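Local structure of putative sugar isomerase (3LMZ) at residues Pro142-Val147 / Met160-Gly165; Leu42-Leu47 / Glu245-Phe250. The protein is probably a sugar isomerase of the xylose isomerase-like TIM-barrel family, with its substrate not established. One frame throughout, in Å; residues are numbered along the deposited sequence.

Contact 1: Pro142-Val147 / Met160-Gly165; sequences PDATDV and MCLDVG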
loop_
_atom_site.group_PDB
_atom_site.type_symbol
_atom_site.label_atom_id
_atom_site.label_comp_id
_atom_site.label_asym_id
_atom_site.label_seq_id
_atom_site.Cartn_x
_atom_site.Cartn_y
_atom_site.Cartn_z
ATOM N N PRO A 142 16.650 12.150 -22.227
ATOM C CA PRO A 142 15.941 12.754 -21.111
ATOM C C PRO A 142 14.487 12.377 -21.002
ATOM O O PRO A 142 13.942 12.336 -19.874
ATOM C CB PRO A 142 16.055 14.272 -21.370
ATOM C CG PRO A 142 16.364 14.404 -22.797
ATOM C CD PRO A 142 17.072 13.127 -23.235
ATOM N N ASP A 143 13.839 12.106 -22.149
ATOM C CA ASP A 143 12.403 11.853 -22.148
ATOM C C ASP A 143 11.939 10.893 -23.272
ATOM O O ASP A 143 12.725 10.461 -24.130
ATOM C CB ASP A 143 11.608 13.174 -22.141
ATOM C CG ASP A 143 11.729 13.973 -23.463
ATOM O OD1 ASP A 143 12.269 13.461 -24.471
ATOM O OD2 ASP A 143 11.290 15.170 -23.449
ATOM N N ALA A 144 10.649 10.606 -23.316
ATOM C CA ALA A 144 10.125 9.611 -24.231
ATOM C C ALA A 144 10.283 10.116 -25.674
ATOM O O ALA A 144 10.657 9.339 -26.555
ATOM C CB ALA A 144 8.670 9.358 -23.915
ATOM N N THR A 145 10.076 11.418 -25.912
ATOM C CA THR A 145 10.208 11.971 -27.263
ATOM C C THR A 145 11.601 11.803 -27.790
ATOM O O THR A 145 11.799 11.471 -28.962
ATOM C CB THR A 145 9.843 13.453 -27.284
ATOM O OG1 THR A 145 8.487 13.582 -26.844
ATOM C CG2 THR A 145 10.077 14.067 -28.709
ATOM N N ASP A 146 12.596 11.987 -26.921
ATOM C CA ASP A 146 13.981 11.825 -27.369
ATOM C C ASP A 146 14.284 10.379 -27.755
ATOM O O ASP A 146 14.971 10.147 -28.744
ATOM C CB ASP A 146 14.964 12.247 -26.296
ATOM C CG ASP A 146 16.385 12.259 -26.809
ATOM O OD1 ASP A 146 16.690 13.152 -27.644
ATOM O OD2 ASP A 146 17.191 11.382 -26.433
ATOM N N VAL A 147 13.736 9.414 -27.055
ATOM C CA VAL A 147 13.951 8.030 -27.416
ATOM C C VAL A 147 13.241 7.732 -28.694
ATOM O O VAL A 147 13.847 7.120 -29.598
ATOM C CB VAL A 147 13.504 7.040 -26.333
ATOM C CG1 VAL A 147 13.699 5.589 -26.825
ATOM C CG2 VAL A 147 14.283 7.266 -25.060
HETATM N N MSE A 160 11.645 2.031 -25.932
HETATM C CA MSE A 160 11.840 2.667 -24.627
HETATM C C MSE A 160 11.294 1.839 -23.481
HETATM O O MSE A 160 10.355 1.049 -23.623
HETATM C CB MSE A 160 11.199 4.079 -24.567
HETATM C CG MSE A 160 9.666 4.102 -24.539
HETATM SE SE MSE A 160 9.031 5.905 -24.660
HETATM C CE MSE A 160 9.403 6.163 -26.517
ATOM N N CYS A 161 11.965 2.044 -22.326
ATOM C CA CYS A 161 11.452 1.766 -20.979
ATOM C C CYS A 161 10.887 3.118 -20.554
ATOM O O CYS A 161 11.624 4.086 -20.246
ATOM C CB CYS A 161 12.574 1.265 -20.034
ATOM S SG CYS A 161 11.897 1.191 -18.387
ATOM N N LEU A 162 9.559 3.193 -20.660
ATOM C CA LEU A 162 8.857 4.445 -20.366
ATOM C C LEU A 162 8.896 4.609 -18.862
ATOM O O LEU A 162 8.190 3.930 -18.122
ATOM C CB LEU A 162 7.411 4.478 -20.859
ATOM C CG LEU A 162 6.585 5.675 -20.418
ATOM C CD1 LEU A 162 7.168 6.961 -20.901
ATOM C CD2 LEU A 162 5.167 5.461 -20.872
ATOM N N ASP A 163 9.670 5.582 -18.404
ATOM C CA ASP A 163 9.774 5.888 -16.965
ATOM C C ASP A 163 8.835 7.075 -16.739
ATOM O O ASP A 163 9.106 8.218 -17.106
ATOM C CB ASP A 163 11.225 6.206 -16.600
ATOM C CG ASP A 163 11.436 6.386 -15.090
ATOM O OD1 ASP A 163 10.624 7.151 -14.497
ATOM O OD2 ASP A 163 12.384 5.694 -14.578
ATOM N N VAL A 164 7.743 6.816 -16.062
ATOM C CA VAL A 164 6.699 7.808 -15.978
ATOM C C VAL A 164 7.154 8.988 -15.107
ATOM O O VAL A 164 6.793 10.137 -15.371
ATOM C CB VAL A 164 5.413 7.189 -15.474
ATOM C CG1 VAL A 164 4.987 6.047 -16.431
ATOM C CG2 VAL A 164 5.444 6.698 -13.967
ATOM N N GLY A 165 7.984 8.697 -14.093
ATOM C CA GLY A 165 8.440 9.723 -13.183
ATOM C C GLY A 165 9.435 10.644 -13.830
ATOM O O GLY A 165 9.337 11.885 -13.753
#

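Contact 2: Leu42-Leu47 / Glu245-Phe250; sequences LDIHYL and ESIGYF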
loop_
_atom_site.group_PDB
_atom_site.type_symbol
_atom_site.label_atom_id
_atom_site.label_comp_id
_atom_site.label_asym_id
_atom_site.label_seq_id
_atom_site.Cartn_x
_atom_site.Cartn_y
_atom_site.Cartn_z
ATOM N N LEU A 42 4.653 -9.436 -1.183
ATOM C CA LEU A 42 3.815 -8.485 -1.914
ATOM C C LEU A 42 2.980 -9.055 -3.033
ATOM O O LEU A 42 2.235 -8.344 -3.668
ATOM C CB LEU A 42 4.662 -7.359 -2.502
ATOM C CG LEU A 42 5.414 -6.467 -1.548
ATOM C CD1 LEU A 42 6.512 -5.689 -2.342
ATOM C CD2 LEU A 42 4.452 -5.563 -0.838
ATOM N N ASP A 43 3.037 -10.373 -3.247
ATOM C CA ASP A 43 2.325 -11.030 -4.354
ATOM C C ASP A 43 2.728 -10.504 -5.725
ATOM O O ASP A 43 1.914 -10.380 -6.631
ATOM C CB ASP A 43 0.816 -10.955 -4.151
ATOM C CG ASP A 43 0.009 -11.930 -5.030
ATOM O OD1 ASP A 43 0.499 -13.051 -5.337
ATOM O OD2 ASP A 43 -1.141 -11.572 -5.431
ATOM N N ILE A 44 4.025 -10.257 -5.905
ATOM C CA ILE A 44 4.600 -9.763 -7.151
ATOM C C ILE A 44 5.425 -10.910 -7.756
ATOM O O ILE A 44 6.235 -11.523 -7.051
ATOM C CB ILE A 44 5.494 -8.488 -6.931
ATOM C CG1 ILE A 44 4.608 -7.328 -6.421
ATOM C CG2 ILE A 44 6.306 -8.155 -8.197
ATOM C CD1 ILE A 44 5.371 -6.052 -5.996
ATOM N N HIS A 45 5.243 -11.122 -9.055
ATOM C CA HIS A 45 5.712 -12.348 -9.714
ATOM C C HIS A 45 6.741 -12.078 -10.793
ATOM O O HIS A 45 7.138 -13.009 -11.440
ATOM C CB HIS A 45 4.462 -13.145 -10.217
ATOM C CG HIS A 45 3.588 -13.502 -9.076
ATOM N ND1 HIS A 45 3.938 -14.493 -8.184
ATOM C CD2 HIS A 45 2.433 -12.965 -8.626
ATOM C CE1 HIS A 45 3.030 -14.531 -7.212
ATOM N NE2 HIS A 45 2.121 -13.600 -7.453
ATOM N N TYR A 46 7.156 -10.805 -10.950
ATOM C CA TYR A 46 8.098 -10.465 -12.012
ATOM C C TYR A 46 9.178 -9.521 -11.474
ATOM O O TYR A 46 8.856 -8.560 -10.825
ATOM C CB TYR A 46 7.356 -9.807 -13.192
ATOM C CG TYR A 46 6.347 -10.745 -13.809
ATOM C CD1 TYR A 46 6.766 -11.751 -14.657
ATOM C CD2 TYR A 46 5.011 -10.594 -13.559
ATOM C CE1 TYR A 46 5.867 -12.638 -15.219
ATOM C CE2 TYR A 46 4.094 -11.491 -14.088
ATOM C CZ TYR A 46 4.544 -12.497 -14.930
ATOM O OH TYR A 46 3.626 -13.387 -15.496
ATOM N N LEU A 47 10.430 -9.810 -11.869
ATOM C CA LEU A 47 11.599 -9.054 -11.446
ATOM C C LEU A 47 12.443 -8.757 -12.707
ATOM O O LEU A 47 12.755 -9.668 -13.482
ATOM C CB LEU A 47 12.426 -9.860 -10.458
ATOM C CG LEU A 47 13.746 -9.266 -9.991
ATOM C CD1 LEU A 47 13.551 -7.906 -9.262
ATOM C CD2 LEU A 47 14.592 -10.264 -9.132
ATOM N N GLU A 245 3.498 0.445 0.494
ATOM C CA GLU A 245 2.414 1.411 0.320
ATOM C C GLU A 245 2.192 1.705 -1.154
ATOM O O GLU A 245 1.065 1.762 -1.635
ATOM C CB GLU A 245 2.728 2.738 1.025
ATOM C CG GLU A 245 1.630 3.796 0.864
ATOM C CD GLU A 245 1.905 5.120 1.574
ATOM O OE1 GLU A 245 2.776 5.114 2.500
ATOM O OE2 GLU A 245 1.196 6.090 1.231
ATOM N N SER A 246 3.283 1.873 -1.920
ATOM C CA SER A 246 3.155 2.195 -3.320
ATOM C C SER A 246 2.464 1.052 -4.087
ATOM O O SER A 246 1.624 1.301 -4.989
ATOM C CB SER A 246 4.533 2.401 -3.923
ATOM O OG SER A 246 5.229 3.530 -3.441
ATOM N N ILE A 247 2.802 -0.199 -3.771
ATOM C CA ILE A 247 2.211 -1.368 -4.380
ATOM C C ILE A 247 0.718 -1.441 -4.037
ATOM O O ILE A 247 -0.139 -1.734 -4.904
ATOM C CB ILE A 247 3.012 -2.653 -4.010
ATOM C CG1 ILE A 247 4.383 -2.658 -4.701
ATOM C CG2 ILE A 247 2.164 -3.888 -4.302
ATOM C CD1 ILE A 247 4.388 -2.623 -6.231
ATOM N N GLY A 248 0.377 -1.219 -2.781
ATOM C CA GLY A 248 -1.033 -1.200 -2.418
ATOM C C GLY A 248 -1.857 -0.182 -3.155
ATOM O O GLY A 248 -2.915 -0.466 -3.626
ATOM N N TYR A 249 -1.336 1.042 -3.244
ATOM C CA TYR A 249 -2.021 2.104 -3.932
ATOM C C TYR A 249 -2.194 1.683 -5.412
ATOM O O TYR A 249 -3.254 1.772 -6.026
ATOM C CB TYR A 249 -1.320 3.423 -3.801
ATOM C CG TYR A 249 -2.183 4.642 -4.097
ATOM C CD1 TYR A 249 -2.468 5.006 -5.379
ATOM C CD2 TYR A 249 -2.724 5.408 -3.051
ATOM C CE1 TYR A 249 -3.333 6.108 -5.643
ATOM C CE2 TYR A 249 -3.541 6.474 -3.298
ATOM C CZ TYR A 249 -3.853 6.818 -4.586
ATOM O OH TYR A 249 -4.690 7.880 -4.815
ATOM N N PHE A 250 -1.134 1.210 -6.059
ATOM C CA PHE A 250 -1.168 0.860 -7.470
ATOM C C PHE A 250 -2.096 -0.326 -7.710
ATOM O O PHE A 250 -2.805 -0.392 -8.748
ATOM C CB PHE A 250 0.243 0.525 -7.973
ATOM C CG PHE A 250 0.324 0.323 -9.466
ATOM C CD1 PHE A 250 0.415 1.397 -10.308
ATOM C CD2 PHE A 250 0.257 -0.941 -9.998
ATOM C CE1 PHE A 250 0.477 1.220 -11.699
ATOM C CE2 PHE A 250 0.289 -1.122 -11.383
ATOM C CZ PHE A 250 0.382 -0.046 -12.209
#

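Contact 1: Pro142-Val147 / Met160-Gly165
Met160, modelled as selenomethionine, carries the apolar part of this contact, running its side chain beneath the first turn of helix 144-151. Its CB packs against Val147 CG1 at 3.7 Å, the two side chains crossing at a slant; CG1 is brought there by standing anti to the valine's backbone N (chi1 177°). Further out, SE lies 3.6 Å from Ala144 CB. The chain bends at its last torsion (chi3 74°), which turns CE back toward the helix, 3.4 Å from Ala144 O. Leu162, two residues along the strand, adds a looser touch: its CD1 comes within 4.1 Å of Ala144 CB. All four residues are buried, and helix 174-181 packs on three of them, with Tyr181 against both Ala144 and Met160 and Leu178 against Leu162.

No hydrogen bond joins the two segments; their polar groups bond within a segment or to residues around it. Asp143 is the N-cap of the helix: its OD1 accepts from Asp146 N at 2.9 Å, nearly in line with the carboxylate C-O bond and with an N-H...O angle of 154°. Asp143 OD2 is held by Asn170, while Ala144 N donates to Asp167, so the start of the helix is gripped by more than its own cap. Asp163 has the same role for helix 164-169, OD1 accepting from His166 N. Its OD2 forms a salt bridge with Lys191 and a hydrogen bond with His132, a polar cluster at the end of the strand.

Strand 128-132, helix 144-151 and strand 158-163 form a beta-alpha-beta unit with parallel strands, and this contact is the packing of its helix onto its second strand, the repeating element of a TIM barrel.

Contact 2: Leu42-Leu47 / Glu245-Phe250
Ile44 and Ile247 reach for each other tip to tip where segment 42-47 faces helix 240-256, their CD1 methyls meeting at 3.6 Å. Ile44 is directed toward the helix: CG1 is anti to its own carbonyl carbon, and the extended second torsion (chi2 173°) sends CD1 outward. Ile247 sets CG1 in the same way but folds its end (chi2 -60°), and Ile44 CD1 meets the outer bond of the branch, lying 3.8 Å from Ile247 CG1 as well. Leu42 comes to the same isoleucine with its CD1, a looser approach of 4.4 Å to Ile247 CG1. Ile247 is thus met by two side chains from segment 42-47, and it also packs on Leu20 of strand 19-22; Met22 of the same strand touches both Leu42 and Ile44.

Between Leu42 and Ile44, Asp43 turns the chain. Its positive phi (59°) belongs to a Schellman motif at the end of helix 32-41. Its carboxylate is engaged within its own segment: His45 NE2 donates to Asp43 OD1 at 2.7 Å, with the acceptor close to the imidazole plane but the donor well above the carboxylate plane. His45 ND1 is bonded to Lys74 O, so both ring nitrogens have partners and the ring's rotation is fixed. Glu245, directed away from segment 42-47, pairs with Arg207 and with Lys251 of the second subunit.

No hydrogen bond or salt bridge joins the two segments. Between them the attachment rests on aliphatic van der Waals contact among three buried residues, specified by shape and hydrophobicity; a polar tie comes just past the helical segment, where Lys251 of the same chain bonds Leu42 O.

Overall arrangement
From the N terminus the chain runs through strand 19-22 and helix 32-41 into segment 42-47, where contact 2 opens. It then builds the successive strands and helices of the barrel. Contact 1 closes a short loop on the way, with 12 residues between its segments, and ties helix 144-151 to strand 158-163. Only in helix 240-256 does the chain return to close contact 2, across 197 residues, so contact 1 is nested wholly inside it. Contact 1 is local to one beta-alpha-beta unit, whereas contact 2 joins the first and last parts of the barrel. Their centres lie 22 Å apart on opposite sides of the chain's centre.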